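Local coordinates for capsular polysaccharide biosynthesis protein (Burkholderia pseudomallei, PDB 4BQN) that binds coenzyme A and probably acts as an acetyltransferase in the biosynthesis of the bacterial capsular polysaccharide, at residues A20-L23 / N24-P27; V43-E46 / E47-D50; T183-I186 / L187-R191; D293-A296 / A297-W301. The protein carries 1 engineered substitution. All blocks are in the same frame, centred on the assembly; numbering follows the deposited sequence.

All four contacts are local, each joining residues three to five apart where a helix starts or ends. Contacts 1, 3 and 4 lie at the C-terminal ends of helices 15-24, 183-189 and 285-296, whereas contact 2 caps the N-terminus of helix 46-56. None is wholly core: each mixes buried apolar side chains with exposed polar ones. Contacts 1 and 3 pack on helix 204-217, contacts 3 and 4 on helix 153-167. In contact 1 a serine hydroxyl returns to a carbonyl; contact 2 is a capping box flanked by carboxylates; contact 3 sets an asparagine amide against a ring and a carbonyl; contact 4 brings R294 to the 3'-phosphate of coenzyme A, while R299 binds back to the helix.

Contact 1 of 4, residues A20-L23 / N24-P27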
loop_
_atom_site.group_PDB
_atom_site.type_symbol
_atom_site.label_atom_id
_atom_site.label_comp_id
_atom_site.label_asym_id
_atom_site.label_seq_id
_atom_site.Cartn_x
_atom_site.Cartn_y
_atom_site.Cartn_z
ATOM N N ALA A 20 7.909 10.974 -5.354
ATOM C CA ALA A 20 8.594 11.986 -6.158
ATOM C C ALA A 20 7.725 13.243 -6.324
ATOM O O ALA A 20 8.221 14.367 -6.219
ATOM C CB ALA A 20 8.968 11.416 -7.514
ATOM N N LYS A 21 6.431 13.049 -6.585
ATOM C CA LYS A 21 5.509 14.168 -6.742
ATOM C C LYS A 21 5.469 14.991 -5.445
ATOM O O LYS A 21 5.498 16.229 -5.470
ATOM C CB LYS A 21 4.116 13.649 -7.119
ATOM C CG LYS A 21 3.124 14.712 -7.564
ATOM C CD LYS A 21 3.365 15.183 -8.995
ATOM C CE LYS A 21 2.808 14.211 -10.024
ATOM N NZ LYS A 21 3.085 14.688 -11.407
ATOM N N MET A 22 5.405 14.300 -4.311
ATOM C CA MET A 22 5.333 14.992 -3.036
ATOM C C MET A 22 6.623 15.760 -2.758
ATOM O O MET A 22 6.571 16.934 -2.413
ATOM C CB MET A 22 5.024 13.986 -1.919
ATOM C CG MET A 22 4.693 14.616 -0.576
ATOM S SD MET A 22 3.248 15.680 -0.632
ATOM C CE MET A 22 1.917 14.478 -0.614
ATOM N N LEU A 23 7.772 15.104 -2.924
ATOM C CA LEU A 23 9.063 15.777 -2.715
ATOM C C LEU A 23 9.243 17.007 -3.599
ATOM O O LEU A 23 9.680 18.065 -3.121
ATOM C CB LEU A 23 10.226 14.813 -2.920
ATOM C CG LEU A 23 10.403 13.783 -1.792
ATOM C CD1 LEU A 23 11.321 12.665 -2.277
ATOM C CD2 LEU A 23 10.937 14.429 -0.509
ATOM N N ASN A 24 8.858 16.889 -4.870
ATOM C CA ASN A 24 8.987 18.001 -5.810
ATOM C C ASN A 24 8.136 19.202 -5.411
ATOM O O ASN A 24 8.415 20.317 -5.830
ATOM C CB ASN A 24 8.603 17.547 -7.218
ATOM C CG ASN A 24 9.677 16.703 -7.876
ATOM O OD1 ASN A 24 10.792 16.556 -7.363
ATOM N ND2 ASN A 24 9.349 16.151 -9.040
ATOM N N SER A 25 7.106 18.971 -4.597
ATOM C CA SER A 25 6.227 20.052 -4.135
ATOM C C SER A 25 6.780 20.848 -2.946
ATOM O O SER A 25 6.182 21.846 -2.555
ATOM C CB SER A 25 4.821 19.513 -3.813
ATOM O OG SER A 25 4.739 18.983 -2.499
ATOM N N CYS A 26 7.916 20.422 -2.398
ATOM C CA CYS A 26 8.605 21.156 -1.339
ATOM C C CYS A 26 9.638 22.087 -1.977
ATOM O O CYS A 26 10.584 21.610 -2.616
ATOM C CB CYS A 26 9.303 20.181 -0.393
ATOM S SG CYS A 26 10.339 21.017 0.835
ATOM N N PRO A 27 9.456 23.418 -1.819
ATOM C CA PRO A 27 10.343 24.365 -2.515
ATOM C C PRO A 27 11.822 24.187 -2.167
ATOM O O PRO A 27 12.680 24.341 -3.032
ATOM C CB PRO A 27 9.826 25.747 -2.076
ATOM C CG PRO A 27 8.405 25.514 -1.711
ATOM C CD PRO A 27 8.342 24.119 -1.142
#
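Helix 15-24 runs out here through a shift in backbone bonding: N24 N still donates to A20 O four residues back, at 2.9 Å and 161°, whereas C26 N reaches L23 O, three residues back, at 3.0 Å. Between them S25 N is shared, with a bond to M22 O and a weak one to K21 O. The side chain of S25 strengthens this turn. Its OG sits between the backbone N and the carbonyl carbon (chi1 84°), which folds the hydroxyl back over the last turn, where it donates to M22 O at 2.7 Å. That bond lies in the carbonyl plane on a lone pair, while S25 N approaches the same oxygen from above the plane, 62° out of it; one residue therefore grips M22 O twice, from two directions. OG also bonds to D228 N, so the hydroxyl ties the helix end to a loop far along the chain. In one of its two conformers the thioether of M22 runs past the same group, SD lying 4.1 Å from S25 OG. N24 lays its amide beside the preceding turn, CG 3.2 Å from A20 O, but its polar end is engaged elsewhere, OD1 being hydrogen-bonded to Y8 OH. C26 is the N-cap of helix 27-32, which starts at the next residue; its side chain caps a backbone N in that helix. Around the turn, A20 and L23 rest on strand 6-11, A20 and N24 touch L35 of strand 33-35, and M22 and C26 pack against helix 204-217.

Contact 2 of 4, residues V43-E46 / E47-D50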
loop_
_atom_site.group_PDB
_atom_site.type_symbol
_atom_site.label_atom_id
_atom_site.label_comp_id
_atom_site.label_asym_id
_atom_site.label_seq_id
_atom_site.Cartn_x
_atom_site.Cartn_y
_atom_site.Cartn_z
ATOM N N VAL A 43 5.078 -1.742 -13.797
ATOM C CA VAL A 43 4.756 -1.330 -15.147
ATOM C C VAL A 43 5.957 -1.173 -16.077
ATOM O O VAL A 43 5.783 -1.288 -17.286
ATOM C CB VAL A 43 3.833 -0.093 -15.139
ATOM C CG1 VAL A 43 4.616 1.150 -14.768
ATOM C CG2 VAL A 43 3.084 0.055 -16.458
ATOM N N ALA A 44 7.162 -0.988 -15.537
ATOM C CA ALA A 44 8.337 -0.813 -16.394
ATOM C C ALA A 44 8.451 -1.953 -17.387
ATOM O O ALA A 44 8.334 -3.117 -17.011
ATOM C CB ALA A 44 9.610 -0.742 -15.558
ATOM N N SER A 45 8.699 -1.626 -18.651
ATOM C CA SER A 45 8.980 -2.662 -19.634
ATOM C C SER A 45 10.456 -3.044 -19.559
ATOM O O SER A 45 11.267 -2.339 -18.941
ATOM C CB SER A 45 8.678 -2.158 -21.035
ATOM O OG SER A 45 9.643 -1.174 -21.387
ATOM N N GLU A 46 10.810 -4.149 -20.201
ATOM C CA GLU A 46 12.200 -4.554 -20.235
ATOM C C GLU A 46 13.070 -3.522 -20.926
ATOM O O GLU A 46 14.174 -3.231 -20.465
ATOM C CB GLU A 46 12.345 -5.919 -20.876
ATOM C CG GLU A 46 13.716 -6.526 -20.659
ATOM C CD GLU A 46 13.806 -7.943 -21.181
ATOM O OE1 GLU A 46 12.784 -8.481 -21.683
ATOM O OE2 GLU A 46 14.901 -8.518 -21.075
ATOM N N GLU A 47 12.557 -2.946 -22.012
ATOM C CA GLU A 47 13.300 -1.928 -22.729
ATOM C C GLU A 47 13.538 -0.722 -21.813
ATOM O O GLU A 47 14.642 -0.171 -21.771
ATOM C CB GLU A 47 12.557 -1.528 -24.008
ATOM C CG GLU A 47 12.580 -2.587 -25.108
ATOM C CD GLU A 47 11.752 -3.829 -24.796
ATOM O OE1 GLU A 47 10.721 -3.724 -24.091
ATOM O OE2 GLU A 47 12.130 -4.922 -25.273
ATOM N N GLN A 48 12.518 -0.338 -21.053
ATOM C CA GLN A 48 12.648 0.804 -20.141
ATOM C C GLN A 48 13.637 0.537 -19.020
ATOM O O GLN A 48 14.490 1.380 -18.718
ATOM C CB GLN A 48 11.298 1.206 -19.559
ATOM C CG GLN A 48 10.408 1.873 -20.592
ATOM C CD GLN A 48 8.963 1.972 -20.173
ATOM O OE1 GLN A 48 8.498 1.263 -19.287
ATOM N NE2 GLN A 48 8.226 2.845 -20.846
ATOM N N ILE A 49 13.527 -0.634 -18.406
ATOM C CA ILE A 49 14.411 -0.946 -17.283
ATOM C C ILE A 49 15.870 -1.098 -17.720
ATOM O O ILE A 49 16.796 -0.694 -16.985
ATOM C CB ILE A 49 13.886 -2.128 -16.425
ATOM C CG1 ILE A 49 14.294 -1.932 -14.962
ATOM C CG2 ILE A 49 14.332 -3.479 -16.975
ATOM C CD1 ILE A 49 13.502 -0.856 -14.240
ATOM N N ASP A 50 16.067 -1.651 -18.924
ATOM C CA ASP A 50 17.401 -1.734 -19.530
ATOM C C ASP A 50 17.994 -0.338 -19.715
ATOM O O ASP A 50 19.159 -0.097 -19.374
ATOM C CB ASP A 50 17.344 -2.416 -20.902
ATOM C CG ASP A 50 17.216 -3.935 -20.826
ATOM O OD1 ASP A 50 17.409 -4.557 -19.757
ATOM O OD2 ASP A 50 16.931 -4.525 -21.890
HETATM O O HOH W 1 5.840 0.834 -18.978
HETATM O O HOH W 2 11.592 -7.417 -24.182
#
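S45 and Q48 exchange hydrogen bonds in both directions, the reciprocal pattern that defines a capping box at the start of helix 46-56. In one direction Q48 N donates to S45 OG at 3.0 Å; in the other, S45 N donates to Q48 OE1 at 3.0 Å, almost straight at 172° though tilted from the plane of the amide carbonyl. The glutamine can return because CG stands beside its own backbone N (chi1 -72°) and the chain then extends, carrying OE1 back alongside the serine. Backbone bonds from I49 N to S45 O and from D50 N to E46 O carry the helix onward.

Water adds a second layer. One molecule donates to both V43 O and Q48 OE1, so the amide oxygen that receives S45 N is also linked to the loop; in one of the two conformers of E47, another bridges E46 OE1 and E47 OE2.

Charge is the third element. The carboxylates of E46 and D50 approach with planes 65° apart and OE2 to OD2 at 4.6 Å, a like-charge pair probably eased by K76, whose NZ forms salt bridges with E46 OE2 and D50 OD1.

Apolar packing is slight: A44 CB meets I49 CD1 at 4.1 Å. I49 and E46 also touch Y77, A44 and Q48 lean on E39, and R73 of helix 70-73 bonds to A44 O, joining this helix start to the region after strand 62-65.

Contact 3 of 4, residues T183-I186 / L187-R191; sequences TDFI and LANCR
N189 reaches back to F185 one turn earlier, and its side chain can be followed outward atom by atom. CB already lies 3.3 Å from F185 O. CG, beside the backbone N of its own residue (chi1 -70°), brings the amide over the phenylalanine, 3.8 Å from ring atom CE1. At the tip, ND2 does two things. It donates to F185 O at 2.9 Å and 168°, a bond that lies on a carbonyl lone pair and in the amide plane, and it stands 3.2 Å above one face of the F185 ring, offset toward the rim, with CD1 as its nearest ring atom. Ring and amide planes are 30° apart and stacked. OD1, the other branch, is hydrogen-bonded to K193 NZ, so both ends of the amide are held and its rotation is fixed.

The ring is placed for this by F185 CG lying opposite the backbone N across the CA-CB bond. C190 N adds a weak bond to I186 O. Earlier, L187 N and A188 N make regular bonds to T183 O and D184 O.

F185 and I186 pack on helix 204-217 and L187 on helix 153-167. In this C-terminal part of helix 183-189, N189 N is shared between an i-4 acceptor (F185 O) and an i-3 acceptor (I186 O), and F185 O accepts both N189 N and N189 ND2: a helix end reinforced by an asparagine amide stacked on a phenylalanine ring.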
loop_
_atom_site.group_PDB
_atom_site.type_symbol
_atom_site.label_atom_id
_atom_site.label_comp_id
_atom_site.label_asym_id
_atom_site.label_seq_id
_atom_site.Cartn_x
_atom_site.Cartn_y
_atom_site.Cartn_z
ATOM N N THR A 183 6.885 3.478 10.565
ATOM C CA THR A 183 6.125 2.468 11.311
ATOM C C THR A 183 5.506 3.012 12.611
ATOM O O THR A 183 4.313 2.792 12.871
ATOM C CB THR A 183 6.994 1.238 11.616
ATOM O OG1 THR A 183 7.562 0.761 10.386
ATOM C CG2 THR A 183 6.156 0.128 12.265
ATOM N N ASP A 184 6.303 3.715 13.421
ATOM C CA ASP A 184 5.804 4.222 14.705
ATOM C C ASP A 184 4.717 5.265 14.479
ATOM O O ASP A 184 3.724 5.302 15.203
ATOM C CB ASP A 184 6.954 4.817 15.540
ATOM C CG ASP A 184 8.034 3.798 15.871
ATOM O OD1 ASP A 184 7.703 2.617 16.109
ATOM O OD2 ASP A 184 9.224 4.182 15.900
ATOM N N PHE A 185 4.907 6.095 13.462
ATOM C CA PHE A 185 3.915 7.082 13.083
ATOM C C PHE A 185 2.587 6.425 12.709
ATOM O O PHE A 185 1.525 6.848 13.155
ATOM C CB PHE A 185 4.437 7.937 11.914
ATOM C CG PHE A 185 3.461 8.967 11.448
ATOM C CD1 PHE A 185 3.319 10.171 12.130
ATOM C CD2 PHE A 185 2.629 8.710 10.349
ATOM C CE1 PHE A 185 2.402 11.120 11.708
ATOM C CE2 PHE A 185 1.702 9.654 9.925
ATOM C CZ PHE A 185 1.589 10.857 10.611
ATOM N N ILE A 186 2.645 5.388 11.884
ATOM C CA ILE A 186 1.408 4.724 11.465
ATOM C C ILE A 186 0.634 4.176 12.675
ATOM O O ILE A 186 -0.554 4.454 12.835
ATOM C CB ILE A 186 1.656 3.619 10.419
ATOM C CG1 ILE A 186 2.192 4.238 9.111
ATOM C CG2 ILE A 186 0.366 2.843 10.155
ATOM C CD1 ILE A 186 2.766 3.227 8.131
ATOM N N LEU A 187 1.305 3.408 13.526
ATOM C CA LEU A 187 0.600 2.799 14.642
ATOM C C LEU A 187 0.011 3.874 15.546
ATOM O O LEU A 187 -1.122 3.744 16.009
ATOM C CB LEU A 187 1.512 1.867 15.426
ATOM C CG LEU A 187 0.869 1.193 16.650
ATOM C CD1 LEU A 187 -0.278 0.263 16.257
ATOM C CD2 LEU A 187 1.906 0.473 17.504
ATOM N N ALA A 188 0.789 4.921 15.809
ATOM C CA ALA A 188 0.368 5.938 16.762
ATOM C C ALA A 188 -0.776 6.797 16.241
ATOM O O ALA A 188 -1.550 7.322 17.029
ATOM C CB ALA A 188 1.547 6.807 17.176
ATOM N N ASN A 189 -0.897 6.924 14.919
ATOM C CA ASN A 189 -1.869 7.846 14.345
ATOM C C ASN A 189 -3.040 7.207 13.617
ATOM O O ASN A 189 -3.964 7.918 13.243
ATOM C CB ASN A 189 -1.171 8.810 13.385
ATOM C CG ASN A 189 -0.283 9.784 14.100
ATOM O OD1 ASN A 189 -0.734 10.859 14.503
ATOM N ND2 ASN A 189 0.975 9.407 14.292
ATOM N N CYS A 190 -3.003 5.889 13.409
ATOM C CA CYS A 190 -3.943 5.257 12.481
ATOM C C CYS A 190 -5.409 5.406 12.895
ATOM O O CYS A 190 -6.286 5.514 12.026
ATOM C CB CYS A 190 -3.585 3.785 12.237
ATOM S SG CYS A 190 -3.678 2.705 13.677
ATOM N N ARG A 191 -5.689 5.447 14.202
ATOM C CA ARG A 191 -7.080 5.554 14.632
ATOM C C ARG A 191 -7.586 6.987 14.636
ATOM O O ARG A 191 -8.801 7.210 14.654
ATOM C CB ARG A 191 -7.286 4.887 15.983
ATOM C CG ARG A 191 -6.934 3.410 15.946
ATOM C CD ARG A 191 -7.593 2.638 17.065
ATOM N NE ARG A 191 -6.864 1.407 17.337
ATOM C CZ ARG A 191 -7.107 0.610 18.367
ATOM N NH1 ARG A 191 -8.089 0.902 19.216
ATOM N NH2 ARG A 191 -6.369 -0.481 18.545
#

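Contact 4 of 4, residues D293-A296 / A297-W301. With COA (coenzyme A), chain C.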
loop_
_atom_site.group_PDB
_atom_site.type_symbol
_atom_site.label_atom_id
_atom_site.label_comp_id
_atom_site.label_asym_id
_atom_site.label_seq_id
_atom_site.Cartn_x
_atom_site.Cartn_y
_atom_site.Cartn_z
ATOM N N ASP A 293 -7.480 -19.466 1.681
ATOM C CA ASP A 293 -6.556 -20.136 2.601
ATOM C C ASP A 293 -5.239 -19.377 2.713
ATOM O O ASP A 293 -4.653 -19.260 3.796
ATOM C CB ASP A 293 -6.269 -21.573 2.144
ATOM C CG ASP A 293 -7.428 -22.530 2.384
ATOM O OD1 ASP A 293 -8.424 -22.163 3.049
ATOM O OD2 ASP A 293 -7.325 -23.680 1.896
ATOM N N ARG A 294 -4.745 -18.884 1.582
ATOM C CA ARG A 294 -3.497 -18.135 1.573
ATOM C C ARG A 294 -3.613 -16.842 2.381
ATOM O O ARG A 294 -2.728 -16.519 3.174
ATOM C CB ARG A 294 -3.062 -17.838 0.134
ATOM C CG ARG A 294 -1.679 -17.209 0.016
ATOM C CD ARG A 294 -1.299 -17.101 -1.445
ATOM N NE ARG A 294 0.080 -16.668 -1.669
ATOM C CZ ARG A 294 0.451 -15.404 -1.816
ATOM N NH1 ARG A 294 -0.444 -14.429 -1.739
ATOM N NH2 ARG A 294 1.724 -15.116 -2.038
ATOM N N VAL A 295 -4.714 -16.111 2.206
ATOM C CA VAL A 295 -4.949 -14.884 2.981
ATOM C C VAL A 295 -5.122 -15.203 4.475
ATOM O O VAL A 295 -4.541 -14.537 5.341
ATOM C CB VAL A 295 -6.179 -14.114 2.449
ATOM C CG1 VAL A 295 -6.501 -12.904 3.331
ATOM C CG2 VAL A 295 -5.919 -13.655 1.024
ATOM N N ALA A 296 -5.915 -16.227 4.778
ATOM C CA ALA A 296 -6.309 -16.492 6.157
ATOM C C ALA A 296 -5.200 -17.099 6.995
ATOM O O ALA A 296 -5.254 -17.037 8.230
ATOM C CB ALA A 296 -7.528 -17.403 6.173
ATOM N N ALA A 297 -4.198 -17.682 6.335
ATOM C CA ALA A 297 -3.219 -18.514 7.034
ATOM C C ALA A 297 -2.546 -17.766 8.176
ATOM O O ALA A 297 -2.349 -18.329 9.256
ATOM C CB ALA A 297 -2.172 -19.045 6.066
ATOM N N ASN A 298 -2.203 -16.499 7.949
ATOM C CA ASN A 298 -1.523 -15.706 8.973
ATOM C C ASN A 298 -2.372 -14.549 9.478
ATOM O O ASN A 298 -1.858 -13.613 10.095
ATOM C CB ASN A 298 -0.175 -15.203 8.443
ATOM C CG ASN A 298 0.723 -16.332 7.974
ATOM O OD1 ASN A 298 1.070 -16.418 6.795
ATOM N ND2 ASN A 298 1.085 -17.215 8.893
ATOM N N ARG A 299 -3.681 -14.641 9.244
ATOM C CA ARG A 299 -4.609 -13.578 9.642
ATOM C C ARG A 299 -5.774 -14.198 10.409
ATOM O O ARG A 299 -6.855 -14.406 9.853
ATOM C CB ARG A 299 -5.112 -12.805 8.413
ATOM C CG ARG A 299 -4.010 -12.101 7.617
ATOM C CD ARG A 299 -4.594 -11.428 6.386
ATOM N NE ARG A 299 -3.633 -10.634 5.610
ATOM C CZ ARG A 299 -2.801 -11.127 4.696
ATOM N NH1 ARG A 299 -2.743 -12.437 4.450
ATOM N NH2 ARG A 299 -2.007 -10.302 4.032
ATOM N N ARG A 300 -5.535 -14.516 11.683
ATOM C CA ARG A 300 -6.488 -15.278 12.499
ATOM C C ARG A 300 -7.880 -14.654 12.523
ATOM O O ARG A 300 -8.900 -15.361 12.556
ATOM C CB ARG A 300 -5.946 -15.402 13.937
ATOM C CG ARG A 300 -6.652 -16.423 14.814
ATOM C CD ARG A 300 -5.940 -16.598 16.148
ATOM N NE ARG A 300 -6.107 -15.407 16.977
ATOM C CZ ARG A 300 -6.326 -15.433 18.289
ATOM N NH1 ARG A 300 -6.409 -16.592 18.937
ATOM N NH2 ARG A 300 -6.473 -14.295 18.955
ATOM N N TRP A 301 -7.922 -13.326 12.521
ATOM C CA TRP A 301 -9.183 -12.589 12.660
ATOM C C TRP A 301 -10.127 -12.807 11.484
ATOM O O TRP A 301 -11.331 -12.630 11.630
ATOM C CB TRP A 301 -8.944 -11.087 12.845
ATOM C CG TRP A 301 -7.956 -10.547 11.853
ATOM C CD1 TRP A 301 -8.225 -9.932 10.671
ATOM C CD2 TRP A 301 -6.531 -10.596 11.971
ATOM N NE1 TRP A 301 -7.044 -9.597 10.028
ATOM C CE2 TRP A 301 -5.989 -9.996 10.811
ATOM C CE3 TRP A 301 -5.657 -11.107 12.947
ATOM C CZ2 TRP A 301 -4.606 -9.876 10.605
ATOM C CZ3 TRP A 301 -4.293 -10.997 12.737
ATOM C CH2 TRP A 301 -3.781 -10.395 11.570
HETATM N N1A COA C . 1.844 -6.895 5.275
HETATM C C2A COA C . 1.277 -7.902 4.564
HETATM N N3A COA C . 1.568 -8.128 3.271
HETATM C C4A COA C . 2.488 -7.354 2.651
HETATM C C5A COA C . 3.142 -6.262 3.362
HETATM C C6A COA C . 2.766 -6.060 4.756
HETATM N N6A COA C . 3.327 -5.062 5.468
HETATM N N7A COA C . 4.000 -5.653 2.511
HETATM C C8A COA C . 3.910 -6.322 1.334
HETATM N N9A COA C . 2.992 -7.312 1.419
HETATM C C1B COA C . 2.623 -8.300 0.398
HETATM C C2B COA C . 2.647 -7.803 -1.037
HETATM O O2B COA C . 1.398 -7.198 -1.376
HETATM C C3B COA C . 2.905 -9.113 -1.763
HETATM O O3B COA C . 1.658 -9.835 -1.779
HETATM P P3B COA C . 1.428 -11.138 -2.691
HETATM O O7A COA C . -0.042 -11.427 -2.515
HETATM O O8A COA C . 1.783 -10.689 -4.083
HETATM O O9A COA C . 2.341 -12.210 -2.145
HETATM C C4B COA C . 3.872 -9.841 -0.831
HETATM O O4B COA C . 3.653 -9.290 0.468
HETATM C C5B COA C . 5.345 -9.696 -1.217
HETATM O O5B COA C . 5.627 -8.304 -1.286
HETATM P P1A COA C . 6.930 -7.672 -0.637
HETATM O O1A COA C . 6.787 -6.185 -0.781
HETATM O O2A COA C . 7.160 -8.215 0.742
HETATM O O3A COA C . 8.166 -8.191 -1.508
HETATM P P2A COA C . 8.587 -8.112 -3.062
HETATM O O4A COA C . 8.569 -9.521 -3.600
HETATM O O5A COA C . 9.895 -7.370 -3.081
HETATM O O6A COA C . 7.457 -7.277 -3.810
HETATM C CBP COA C . 6.064 -5.477 -4.567
HETATM C CCP COA C . 7.386 -5.839 -3.893
HETATM C CDP COA C . 5.925 -3.964 -4.678
HETATM C CEP COA C . 6.095 -6.023 -5.984
HETATM C CAP COA C . 4.917 -6.100 -3.727
HETATM O OAP COA C . 4.801 -5.415 -2.479
HETATM C C9P COA C . 3.535 -6.174 -4.358
HETATM O O9P COA C . 3.241 -7.105 -5.096
HETATM N N8P COA C . 2.639 -5.235 -4.034
HETATM C C7P COA C . 1.271 -5.262 -4.536
HETATM C C6P COA C . 1.111 -4.850 -5.988
HETATM C C5P COA C . 1.586 -3.429 -6.130
HETATM O O5P COA C . 2.749 -3.174 -6.406
HETATM N N4P COA C . 0.664 -2.505 -5.935
HETATM C C3P COA C . 0.967 -1.105 -6.031
HETATM C C2P COA C . 0.607 -0.418 -4.734
HETATM S S1P COA C . 1.506 1.080 -4.653
HETATM O O HOH W 3 -1.566 -15.318 5.493
#
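R299 has CG beside its backbone N (chi1 -61°) and an extended chain, which together carry its guanidinium back along V295, on the last turn of helix 285-296. The guanidinium presents an edge to V295 O: NH1 donates at 2.9 Å and 161°, on a lone pair in the carbonyl plane, with the oxygen nearly in the guanidinium plane. The aliphatic part lies against the same residue, R299 CD being 3.9 Å from V295 CG1. NE carries a salt bridge to E101, so the guanidinium has a second polar anchor besides V295 O.

The backbone leaves the helix through a type I beta turn from A296 to R299, closed by R299 N to A296 O at 3.0 Å, with the donor well above the carbonyl plane. N298 N donates to a water at this exit, for which R294 O is one of several possible acceptors. Beyond it W301 offers a ring face to R299 CA, 3.7 Å above the plane, and meets W159 edge-to-face.

R294, with CG opposite the backbone N (chi1 -173°) and a straight chain, projects to coenzyme A and addresses its 3'-phosphate end-on in the guanidinium plane: NH2 donates to O9A at 3.0 Å and NH1 to O7A at 3.1 Å. R294 also makes a cation-pi contact with Y111, which probably helps to hold the guanidinium. The forked arginine-phosphate grip is typical of nucleotide-phosphate recognition; R294 is one of the residues of the coenzyme A pocket, and N172, S69, R167 and Y97 also hydrogen-bond to the ligand.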